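Local coordinates for peptidase C51 domain-containing protein (Streptococcus mutans, PDB 3L9A) that is of unknown function but forms the C-terminal domain of a phage-associated protein whose CHAP peptidase domain probably cleaves bacterial cell walls, at residues N50-K53 with N58-Y61; F11-N16 with Q72-I77. All coordinates share one frame; numbering follows the deposited sequence.

Contact 1 of 2, residues N50-K53 with N58-Y61; sequences NFIK and NIEY
The return loop of a beta-alpha-beta crossover brings residues 58-61 back past the helix they have just left, 46-55, so that Lys53 and Ile52 meet Ile59 and Tyr61 on the way into strand 61-66. The polar end of the contact is a hydrogen bond from Lys53 NZ to Tyr61 OH, 2.9 Å long. The ammonium group arrives at the hydroxyl edge of the phenol, close to the ring plane, rather than over a face. A bend in the lysine chain at chi3 (-69°) turns its outer half towards the hydroxyl, and Lys53 CE lies 3.4 Å from Tyr61 OH. The stronger partner of the same hydroxyl is Glu49 OE2, on the same helix, with Lys53 NZ beside it; the pair should fix the direction of the phenol, and a bound sodium ion lies about 4 Å from the Tyr61 side chain. The inner part of the lysine chain packs as a hydrocarbon: Lys53 CG lies 3.9 Å from Ile59 CG2, the two side chains crossing at about a right angle. With its CG1 anti to the backbone N (chi1 -167°), Ile59 extends its other branch to Ile52, where Ile59 CD1 and Ile52 CG2 touch at 3.8 Å. Phe12 of strand 11-15 lies against the contact from the sheet side, stacking with the Tyr61 ring and touching Ile52, Lys53 and Ile59, while His33 of strand 31-35 packs against both isoleucines. Ile77 of a second subunit packs on Ile52, placing helix 46-55 between its own sheet and a neighbouring chain.

Contact 2 of 2, residues F11-N16 with Q72-I77; sequences FFVITN and QRIVEI
The ring of Phe11 meets Ile74 with its edge: the methyl Ile74 CD1 sits near the ring plane, 4.0 Å from Phe11 CE1 and 4.1 Å from Phe11 CZ. Val13 CG1, two residues further along the same strand, also lies in plane at the edge of this ring. The other flat group, the guanidinium of Arg73, has Glu76 OE1 at its edge, only 3° out of its plane. That salt bridge, Arg73 NH1 to Glu76 OE1 at 2.8 Å, uses the syn lone pair of the carboxylate and spans one turn of the helix. Across the contact the interaction is purely apolar. Ile74 reaches out from the helix and Phe11 from the strand in opposite directions, so they meet end against edge, and the same Ile74 CD1 comes within 4.3 Å of Val13 CG1. Phe11 holds its CG between the backbone N and the carbonyl carbon (chi1 58°), which leans the ring over so that its edge faces Val13 CG1. Phe11, Val13 and Ile74 are all buried in the interface between helix 68-78 and the sheet. Phe51 of a third subunit touches Arg73 and Ile74, and Gln48 of that subunit hydrogen-bonds to Glu76 OE1. Within the chain, strand 11-15 runs between strands 31-35 and 61-66; Val34 of the former touches both Phe11 and Ile74, and helix 68-78 lies over this part of the sheet.

Contacts 1 and 2, with centres 16 Å apart, pack the two helices of the domain against the same mixed sheet. Along the chain, strand 11-15 of contact 2 comes first, both segments of contact 1 follow, and helix 68-78 comes last. Strand 11-15 joins them: Phe12 faces helix 46-55, whereas its neighbours Phe11 and Val13 point towards helix 68-78, which puts the helices over opposite faces. Contact 1 touches this strand directly, through a probable hydrogen bond between Glu60 O and Phe12 N (2.9 Å). The helices also meet between subunits: helix 46-55 of one copy packs on helix 68-78 of another.

Contact 1 of 2, residues N50-K53 with N58-Y61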
loop_
_atom_site.group_PDB
_atom_site.type_symbol
_atom_site.label_atom_id
_atom_site.label_comp_id
_atom_site.label_asym_id
_atom_site.label_seq_id
_atom_site.Cartn_x
_atom_site.Cartn_y
_atom_site.Cartn_z
ATOM N N ASN A 50 0.507 13.654 16.510
ATOM C CA ASN A 50 1.759 14.346 16.214
ATOM C C ASN A 50 2.847 13.412 15.716
ATOM O O ASN A 50 3.578 13.749 14.785
ATOM C CB ASN A 50 2.202 15.166 17.412
ATOM C CG ASN A 50 1.261 16.301 17.675
ATOM O OD1 ASN A 50 0.629 16.811 16.746
ATOM N ND2 ASN A 50 1.146 16.699 18.932
ATOM N N PHE A 51 2.934 12.232 16.318
ATOM C CA PHE A 51 3.861 11.206 15.861
ATOM C C PHE A 51 3.623 10.865 14.390
ATOM O O PHE A 51 4.564 10.807 13.596
ATOM C CB PHE A 51 3.705 9.954 16.724
ATOM C CG PHE A 51 4.594 8.823 16.304
ATOM C CD1 PHE A 51 5.840 8.655 16.889
ATOM C CD2 PHE A 51 4.203 7.939 15.298
ATOM C CE1 PHE A 51 6.672 7.608 16.492
ATOM C CE2 PHE A 51 5.041 6.901 14.893
ATOM C CZ PHE A 51 6.273 6.741 15.496
ATOM N N ILE A 52 2.359 10.649 14.031
ATOM C CA ILE A 52 2.004 10.317 12.661
ATOM C C ILE A 52 2.532 11.389 11.712
ATOM O O ILE A 52 3.054 11.059 10.652
ATOM C CB ILE A 52 0.488 10.128 12.523
ATOM C CG1 ILE A 52 0.066 8.828 13.214
ATOM C CG2 ILE A 52 0.064 10.112 11.049
ATOM C CD1 ILE A 52 -1.402 8.795 13.619
ATOM N N LYS A 53 2.427 12.659 12.108
ATOM C CA LYS A 53 2.885 13.738 11.244
ATOM C C LYS A 53 4.407 13.834 11.157
ATOM O O LYS A 53 4.920 14.460 10.236
ATOM C CB LYS A 53 2.229 15.059 11.635
ATOM C CG LYS A 53 0.739 15.031 11.320
ATOM C CD LYS A 53 0.037 16.357 11.512
ATOM C CE LYS A 53 -0.058 16.772 12.958
ATOM N NZ LYS A 53 -0.922 17.998 13.042
ATOM N N ASN A 58 3.188 14.350 5.015
ATOM C CA ASN A 58 2.231 14.849 4.027
ATOM C C ASN A 58 0.798 14.354 4.225
ATOM O O ASN A 58 -0.066 14.609 3.387
ATOM C CB ASN A 58 2.723 14.529 2.613
ATOM C CG ASN A 58 4.054 15.188 2.305
ATOM O OD1 ASN A 58 4.238 16.376 2.567
ATOM N ND2 ASN A 58 4.990 14.415 1.767
ATOM N N ILE A 59 0.534 13.669 5.337
ATOM C CA ILE A 59 -0.826 13.204 5.613
ATOM C C ILE A 59 -1.792 14.392 5.624
ATOM O O ILE A 59 -1.460 15.481 6.112
ATOM C CB ILE A 59 -0.887 12.388 6.927
ATOM C CG1 ILE A 59 -2.233 11.653 7.012
ATOM C CG2 ILE A 59 -0.602 13.262 8.166
ATOM C CD1 ILE A 59 -2.325 10.635 8.141
ATOM N N GLU A 60 -2.982 14.175 5.074
ATOM C CA GLU A 60 -3.996 15.225 4.974
ATOM C C GLU A 60 -5.163 15.017 5.931
ATOM O O GLU A 60 -5.559 13.883 6.196
ATOM C CB GLU A 60 -4.546 15.265 3.548
ATOM C CG GLU A 60 -3.553 15.717 2.495
ATOM C CD GLU A 60 -4.214 15.877 1.148
ATOM O OE1 GLU A 60 -4.443 14.851 0.471
ATOM O OE2 GLU A 60 -4.523 17.027 0.783
ATOM N N TYR A 61 -5.716 16.126 6.426
ATOM C CA TYR A 61 -6.999 16.118 7.125
ATOM C C TYR A 61 -8.059 16.349 6.063
ATOM O O TYR A 61 -8.355 17.492 5.697
ATOM C CB TYR A 61 -7.059 17.225 8.178
ATOM C CG TYR A 61 -6.090 17.046 9.324
ATOM C CD1 TYR A 61 -6.515 16.534 10.550
ATOM C CD2 TYR A 61 -4.746 17.404 9.188
ATOM C CE1 TYR A 61 -5.625 16.380 11.611
ATOM C CE2 TYR A 61 -3.848 17.245 10.238
ATOM C CZ TYR A 61 -4.293 16.740 11.440
ATOM O OH TYR A 61 -3.380 16.605 12.458
#

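Contact 2 of 2, residues F11-N16 with Q72-I77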
loop_
_atom_site.group_PDB
_atom_site.type_symbol
_atom_site.label_atom_id
_atom_site.label_comp_id
_atom_site.label_asym_id
_atom_site.label_seq_id
_atom_site.Cartn_x
_atom_site.Cartn_y
_atom_site.Cartn_z
ATOM N N PHE A 11 -5.034 8.802 5.912
ATOM C CA PHE A 11 -5.540 10.168 6.039
ATOM C C PHE A 11 -6.196 10.354 7.390
ATOM O O PHE A 11 -6.533 9.376 8.064
ATOM C CB PHE A 11 -6.500 10.540 4.895
ATOM C CG PHE A 11 -7.719 9.641 4.764
ATOM C CD1 PHE A 11 -8.908 9.953 5.412
ATOM C CD2 PHE A 11 -7.696 8.526 3.938
ATOM C CE1 PHE A 11 -10.050 9.163 5.245
ATOM C CE2 PHE A 11 -8.835 7.717 3.785
ATOM C CZ PHE A 11 -10.007 8.049 4.431
ATOM N N PHE A 12 -6.374 11.611 7.786
ATOM C CA PHE A 12 -7.124 11.932 8.994
ATOM C C PHE A 12 -8.517 12.453 8.656
ATOM O O PHE A 12 -8.714 13.147 7.645
ATOM C CB PHE A 12 -6.450 13.072 9.763
ATOM C CG PHE A 12 -5.186 12.710 10.503
ATOM C CD1 PHE A 12 -5.160 11.689 11.457
ATOM C CD2 PHE A 12 -4.039 13.472 10.311
ATOM C CE1 PHE A 12 -3.985 11.421 12.178
ATOM C CE2 PHE A 12 -2.874 13.209 11.027
ATOM C CZ PHE A 12 -2.849 12.188 11.958
ATOM N N VAL A 13 -9.465 12.159 9.541
ATOM C CA VAL A 13 -10.728 12.891 9.597
ATOM C C VAL A 13 -10.931 13.343 11.039
ATOM O O VAL A 13 -10.287 12.823 11.954
ATOM C CB VAL A 13 -11.955 12.064 9.096
ATOM C CG1 VAL A 13 -11.766 11.632 7.649
ATOM C CG2 VAL A 13 -12.231 10.870 9.983
ATOM N N ILE A 14 -11.826 14.310 11.230
ATOM C CA ILE A 14 -12.158 14.814 12.565
ATOM C C ILE A 14 -13.667 14.752 12.705
ATOM O O ILE A 14 -14.384 15.239 11.839
ATOM C CB ILE A 14 -11.656 16.258 12.800
ATOM C CG1 ILE A 14 -10.180 16.393 12.422
ATOM C CG2 ILE A 14 -11.886 16.665 14.253
ATOM C CD1 ILE A 14 -9.588 17.762 12.695
ATOM N N THR A 15 -14.161 14.149 13.783
ATOM C CA THR A 15 -15.617 14.009 13.932
ATOM C C THR A 15 -16.291 15.360 14.139
ATOM O O THR A 15 -15.768 16.231 14.851
ATOM C CB THR A 15 -15.988 13.077 15.076
ATOM O OG1 THR A 15 -15.526 13.656 16.297
ATOM C CG2 THR A 15 -15.383 11.682 14.869
ATOM N N ASN A 16 -17.461 15.523 13.522
ATOM C CA ASN A 16 -18.206 16.779 13.605
ATOM C C ASN A 16 -19.049 16.927 14.869
ATOM O O ASN A 16 -19.561 18.011 15.145
ATOM C CB ASN A 16 -19.107 16.960 12.376
ATOM C CG ASN A 16 -20.319 16.034 12.383
ATOM O OD1 ASN A 16 -20.365 15.047 13.114
ATOM N ND2 ASN A 16 -21.303 16.350 11.544
ATOM N N GLN A 72 -19.412 6.138 7.095
ATOM C CA GLN A 72 -20.018 5.026 6.375
ATOM C C GLN A 72 -19.489 4.917 4.945
ATOM O O GLN A 72 -19.296 3.816 4.443
ATOM C CB GLN A 72 -21.548 5.126 6.406
ATOM C CG GLN A 72 -22.261 3.942 5.723
ATOM C CD GLN A 72 -21.950 2.604 6.377
ATOM O OE1 GLN A 72 -21.615 2.545 7.561
ATOM N NE2 GLN A 72 -22.068 1.518 5.613
ATOM N N ARG A 73 -19.212 6.053 4.302
ATOM C CA ARG A 73 -18.560 6.010 2.997
ATOM C C ARG A 73 -17.177 5.371 3.089
ATOM O O ARG A 73 -16.777 4.636 2.197
ATOM C CB ARG A 73 -18.464 7.407 2.397
ATOM C CG ARG A 73 -19.769 8.004 1.929
ATOM C CD ARG A 73 -20.227 7.397 0.599
ATOM N NE ARG A 73 -21.424 8.094 0.134
ATOM C CZ ARG A 73 -22.566 7.516 -0.233
ATOM N NH1 ARG A 73 -22.704 6.196 -0.244
ATOM N NH2 ARG A 73 -23.575 8.284 -0.623
ATOM N N ILE A 74 -16.440 5.658 4.158
ATOM C CA ILE A 74 -15.137 5.044 4.352
ATOM C C ILE A 74 -15.289 3.513 4.453
ATOM O O ILE A 74 -14.501 2.762 3.870
ATOM C CB ILE A 74 -14.401 5.632 5.571
ATOM C CG1 ILE A 74 -14.125 7.126 5.358
ATOM C CG2 ILE A 74 -13.107 4.858 5.820
ATOM C CD1 ILE A 74 -13.556 7.838 6.563
ATOM N N VAL A 75 -16.301 3.052 5.190
ATOM C CA VAL A 75 -16.593 1.623 5.271
ATOM C C VAL A 75 -16.904 1.045 3.880
ATOM O O VAL A 75 -16.349 0.008 3.489
ATOM C CB VAL A 75 -17.742 1.348 6.267
ATOM C CG1 VAL A 75 -18.194 -0.106 6.203
ATOM C CG2 VAL A 75 -17.316 1.724 7.680
ATOM N N GLU A 76 -17.760 1.727 3.124
ATOM C CA GLU A 76 -18.173 1.226 1.808
ATOM C C GLU A 76 -17.009 1.095 0.840
ATOM O O GLU A 76 -16.870 0.084 0.140
ATOM C CB GLU A 76 -19.195 2.172 1.170
ATOM C CG GLU A 76 -20.546 2.179 1.836
ATOM C CD GLU A 76 -21.382 3.387 1.462
ATOM O OE1 GLU A 76 -20.975 4.175 0.583
ATOM O OE2 GLU A 76 -22.453 3.546 2.072
ATOM N N ILE A 77 -16.195 2.147 0.785
ATOM C CA ILE A 77 -15.182 2.248 -0.247
ATOM C C ILE A 77 -13.919 1.511 0.160
ATOM O O ILE A 77 -13.311 0.840 -0.673
ATOM C CB ILE A 77 -14.857 3.728 -0.631
ATOM C CG1 ILE A 77 -15.951 4.337 -1.517
ATOM C CG2 ILE A 77 -13.593 3.796 -1.467
ATOM C CD1 ILE A 77 -17.304 4.322 -0.955
#